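Local coordinates for uncharacterized SnoaL-like Protein (Agrobacterium tumefaciens str. C58, PDB 3DXO) that is of unknown function but belongs to the SnoaL-like family of the NTF2 clan and is a putative isomerase, at residues B[31-42]-B[108-116]. Numbering follows the deposited sequence.
Sequences AWAENTRYVDPL and RIDNVVGFL
Tyr38 and Val112 meet on the helix-covered face of the curved mixed sheet of an NTF2-like alpha+beta fold, where strands 36-39 and 109-116 run parallel beneath helices 3-17 and 47-61. Trp32, before the corner at Glu34 and Asn35, and Tyr38, after it, both send their rings to this face. Isoleucine has two arms to spread over the broad indole: Ile109 CD1 sits 4.0 Å from the centroid of the Trp32 six-membered ring, only 4° off the normal, a CH-pi contact, while CG2 lies over the face near NE1. With CG anti to the backbone N (chi1 177°), the Tyr38 ring brings CD2 within 3.8 Å of Val112 CG1. On the other face, Val39 and Val113 lie side by side, their branched methyls both packing on Phe79 of the second subunit.

Backbone bonds in parallel register fasten the strands, Val112 N to Arg37 O and Val39 N to Val112 O. Where strand 36-39 ends, Gly114, without a side chain, suits the close approach of the backbones (Asp40 CA to Gly114 CA 4.3 Å), and Gly114 N bonds to Val39 O at 2.9 Å. In the loop beyond, Pro41, rigid and with no N-H to offer, sets its ring against Leu116, CG to CD1 at 3.8 Å. Asp40 ties this turn: OD1 accepts from Leu42 N in an Asx turn, and OD2 takes the Tyr38 hydroxyl at 2.6 Å from OH, on its anti side and 32° out of the carboxylate plane.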
loop_
_atom_site.group_PDB
_atom_site.type_symbol
_atom_site.label_atom_id
_atom_site.label_comp_id
_atom_site.label_asym_id
_atom_site.label_seq_id
_atom_site.Cartn_x
_atom_site.Cartn_y
_atom_site.Cartn_z
ATOM N N ALA B 31 1.818 20.609 0.062
ATOM C CA ALA B 31 1.231 19.280 -0.176
ATOM C C ALA B 31 0.934 18.453 1.078
ATOM O O ALA B 31 -0.063 17.727 1.132
ATOM C CB ALA B 31 2.136 18.464 -1.118
ATOM N N TRP B 32 1.800 18.521 2.079
ATOM C CA TRP B 32 1.613 17.697 3.289
ATOM C C TRP B 32 0.788 18.330 4.403
ATOM O O TRP B 32 0.819 19.534 4.573
ATOM C CB TRP B 32 2.971 17.323 3.876
ATOM C CG TRP B 32 3.592 16.062 3.381
ATOM C CD1 TRP B 32 3.719 14.902 4.081
ATOM C CD2 TRP B 32 4.200 15.832 2.115
ATOM N NE1 TRP B 32 4.380 13.955 3.331
ATOM C CE2 TRP B 32 4.685 14.501 2.117
ATOM C CE3 TRP B 32 4.389 16.612 0.977
ATOM C CZ2 TRP B 32 5.322 13.940 1.036
ATOM C CZ3 TRP B 32 5.050 16.047 -0.100
ATOM C CH2 TRP B 32 5.501 14.723 -0.060
ATOM N N ALA B 33 0.084 17.495 5.170
ATOM C CA ALA B 33 -0.699 17.944 6.323
ATOM C C ALA B 33 0.188 18.164 7.561
ATOM O O ALA B 33 1.316 17.666 7.626
ATOM C CB ALA B 33 -1.779 16.951 6.644
ATOM N N GLU B 34 -0.318 18.928 8.527
ATOM C CA GLU B 34 0.403 19.159 9.777
ATOM C C GLU B 34 0.486 17.842 10.552
ATOM O O GLU B 34 1.551 17.484 11.042
ATOM C CB GLU B 34 -0.211 20.306 10.598
ATOM C CG GLU B 34 -0.070 21.647 9.867
ATOM C CD GLU B 34 -0.413 22.896 10.689
ATOM O OE1 GLU B 34 -1.078 22.816 11.748
ATOM O OE2 GLU B 34 0.001 23.991 10.246
ATOM N N ASN B 35 -0.627 17.120 10.647
ATOM C CA ASN B 35 -0.634 15.795 11.245
ATOM C C ASN B 35 -0.391 14.851 10.104
ATOM O O ASN B 35 -1.359 14.429 9.469
ATOM C CB ASN B 35 -1.984 15.452 11.845
ATOM C CG ASN B 35 -2.315 16.291 13.044
ATOM O OD1 ASN B 35 -1.750 17.362 13.247
ATOM N ND2 ASN B 35 -3.264 15.817 13.849
ATOM N N THR B 36 0.869 14.555 9.799
ATOM C CA THR B 36 1.203 13.663 8.700
ATOM C C THR B 36 2.267 12.699 9.184
ATOM O O THR B 36 2.998 13.003 10.136
ATOM C CB THR B 36 1.686 14.415 7.431
ATOM O OG1 THR B 36 1.786 13.492 6.339
ATOM C CG2 THR B 36 3.038 15.099 7.649
ATOM N N ARG B 37 2.367 11.547 8.518
ATOM C CA ARG B 37 3.245 10.471 8.958
ATOM C C ARG B 37 3.794 9.723 7.747
ATOM O O ARG B 37 3.064 9.449 6.787
ATOM C CB ARG B 37 2.388 9.505 9.772
ATOM C CG ARG B 37 3.062 8.656 10.804
ATOM C CD ARG B 37 2.859 9.216 12.190
ATOM N NE ARG B 37 2.829 8.106 13.143
ATOM C CZ ARG B 37 3.908 7.481 13.628
ATOM N NH1 ARG B 37 5.147 7.855 13.254
ATOM N NH2 ARG B 37 3.744 6.471 14.495
ATOM N N TYR B 38 5.066 9.368 7.805
ATOM C CA TYR B 38 5.722 8.618 6.741
ATOM C C TYR B 38 6.490 7.429 7.327
ATOM O O TYR B 38 7.101 7.522 8.381
ATOM C CB TYR B 38 6.692 9.543 5.980
ATOM C CG TYR B 38 7.493 8.876 4.893
ATOM C CD1 TYR B 38 8.589 8.074 5.201
ATOM C CD2 TYR B 38 7.177 9.057 3.568
ATOM C CE1 TYR B 38 9.339 7.448 4.207
ATOM C CE2 TYR B 38 7.913 8.452 2.569
ATOM C CZ TYR B 38 8.998 7.642 2.893
ATOM O OH TYR B 38 9.738 7.010 1.909
ATOM N N VAL B 39 6.447 6.303 6.638
ATOM C CA VAL B 39 7.264 5.150 7.011
ATOM C C VAL B 39 7.527 4.276 5.790
ATOM O O VAL B 39 6.604 3.969 5.022
ATOM C CB VAL B 39 6.665 4.272 8.174
ATOM C CG1 VAL B 39 5.392 3.549 7.746
ATOM C CG2 VAL B 39 7.702 3.266 8.636
ATOM N N ASP B 40 8.797 3.915 5.608
ATOM C CA ASP B 40 9.209 2.960 4.561
ATOM C C ASP B 40 10.195 1.969 5.219
ATOM O O ASP B 40 10.398 2.017 6.446
ATOM C CB ASP B 40 9.747 3.681 3.298
ATOM C CG ASP B 40 11.135 4.325 3.487
ATOM O OD1 ASP B 40 11.930 3.940 4.388
ATOM O OD2 ASP B 40 11.432 5.231 2.691
ATOM N N PRO B 41 10.822 1.077 4.435
ATOM C CA PRO B 41 11.696 0.108 5.163
ATOM C C PRO B 41 12.967 0.688 5.786
ATOM O O PRO B 41 13.577 0.035 6.623
ATOM C CB PRO B 41 12.077 -0.928 4.092
ATOM C CG PRO B 41 11.245 -0.588 2.866
ATOM C CD PRO B 41 10.799 0.844 2.984
ATOM N N LEU B 42 13.366 1.887 5.383
ATOM C CA LEU B 42 14.599 2.511 5.876
ATOM C C LEU B 42 14.397 3.762 6.742
ATOM O O LEU B 42 15.308 4.208 7.425
ATOM C CB LEU B 42 15.408 2.972 4.661
ATOM C CG LEU B 42 15.780 1.933 3.604
ATOM C CD1 LEU B 42 16.461 2.563 2.359
ATOM C CD2 LEU B 42 16.655 0.864 4.283
ATOM N N ARG B 108 -4.677 17.361 1.596
ATOM C CA ARG B 108 -3.227 17.319 1.871
ATOM C C ARG B 108 -2.787 15.960 2.373
ATOM O O ARG B 108 -3.564 15.276 3.040
ATOM C CB ARG B 108 -2.850 18.450 2.834
ATOM C CG ARG B 108 -3.038 19.814 2.165
ATOM C CD ARG B 108 -3.149 21.008 3.105
ATOM N NE ARG B 108 -1.939 21.245 3.895
ATOM C CZ ARG B 108 -1.745 22.303 4.685
ATOM N NH1 ARG B 108 -2.667 23.255 4.781
ATOM N NH2 ARG B 108 -0.625 22.435 5.372
ATOM N N ILE B 109 -1.539 15.583 2.066
ATOM C CA ILE B 109 -1.011 14.244 2.414
ATOM C C ILE B 109 -0.870 14.037 3.929
ATOM O O ILE B 109 -0.104 14.724 4.592
ATOM C CB ILE B 109 0.367 13.949 1.722
ATOM C CG1 ILE B 109 0.244 14.098 0.195
ATOM C CG2 ILE B 109 0.847 12.569 2.087
ATOM C CD1 ILE B 109 1.504 13.845 -0.583
ATOM N N ASP B 110 -1.616 13.082 4.474
ATOM C CA ASP B 110 -1.576 12.792 5.927
ATOM C C ASP B 110 -0.916 11.455 6.275
ATOM O O ASP B 110 -0.610 11.196 7.432
ATOM C CB ASP B 110 -2.978 12.858 6.564
ATOM C CG ASP B 110 -3.937 11.790 6.047
ATOM O OD1 ASP B 110 -3.553 10.903 5.270
ATOM O OD2 ASP B 110 -5.109 11.850 6.436
ATOM N N ASN B 111 -0.680 10.608 5.285
ATOM C CA ASN B 111 -0.105 9.306 5.583
ATOM C C ASN B 111 0.556 8.652 4.372
ATOM O O ASN B 111 -0.037 8.618 3.303
ATOM C CB ASN B 111 -1.208 8.384 6.123
ATOM C CG ASN B 111 -0.663 7.302 7.053
ATOM O OD1 ASN B 111 0.288 7.549 7.806
ATOM N ND2 ASN B 111 -1.264 6.111 7.019
ATOM N N VAL B 112 1.789 8.178 4.520
ATOM C CA VAL B 112 2.461 7.490 3.420
ATOM C C VAL B 112 3.177 6.239 3.901
ATOM O O VAL B 112 3.898 6.271 4.893
ATOM C CB VAL B 112 3.484 8.366 2.715
ATOM C CG1 VAL B 112 4.257 7.520 1.687
ATOM C CG2 VAL B 112 2.791 9.570 2.042
ATOM N N VAL B 113 2.961 5.135 3.205
ATOM C CA VAL B 113 3.624 3.903 3.545
ATOM C C VAL B 113 4.345 3.418 2.284
ATOM O O VAL B 113 3.705 3.084 1.303
ATOM C CB VAL B 113 2.630 2.827 4.087
ATOM C CG1 VAL B 113 3.342 1.509 4.342
ATOM C CG2 VAL B 113 1.945 3.307 5.367
ATOM N N GLY B 114 5.679 3.368 2.330
ATOM C CA GLY B 114 6.487 2.940 1.194
ATOM C C GLY B 114 7.087 1.554 1.315
ATOM O O GLY B 114 7.288 1.049 2.427
ATOM N N PHE B 115 7.365 0.935 0.164
ATOM C CA PHE B 115 7.981 -0.399 0.080
ATOM C C PHE B 115 9.094 -0.390 -0.994
ATOM O O PHE B 115 9.079 0.431 -1.878
ATOM C CB PHE B 115 6.929 -1.446 -0.269
ATOM C CG PHE B 115 5.801 -1.540 0.722
ATOM C CD1 PHE B 115 4.673 -0.733 0.601
ATOM C CD2 PHE B 115 5.867 -2.445 1.774
ATOM C CE1 PHE B 115 3.632 -0.812 1.519
ATOM C CE2 PHE B 115 4.828 -2.550 2.686
ATOM C CZ PHE B 115 3.694 -1.729 2.557
ATOM N N LEU B 116 10.058 -1.296 -0.912
ATOM C CA LEU B 116 11.143 -1.362 -1.895
ATOM C C LEU B 116 10.904 -2.474 -2.907
ATOM O O LEU B 116 10.342 -3.510 -2.562
ATOM C CB LEU B 116 12.491 -1.564 -1.207
ATOM C CG LEU B 116 12.994 -0.282 -0.522
ATOM C CD1 LEU B 116 14.162 -0.654 0.436
ATOM C CD2 LEU B 116 13.394 0.916 -1.510
#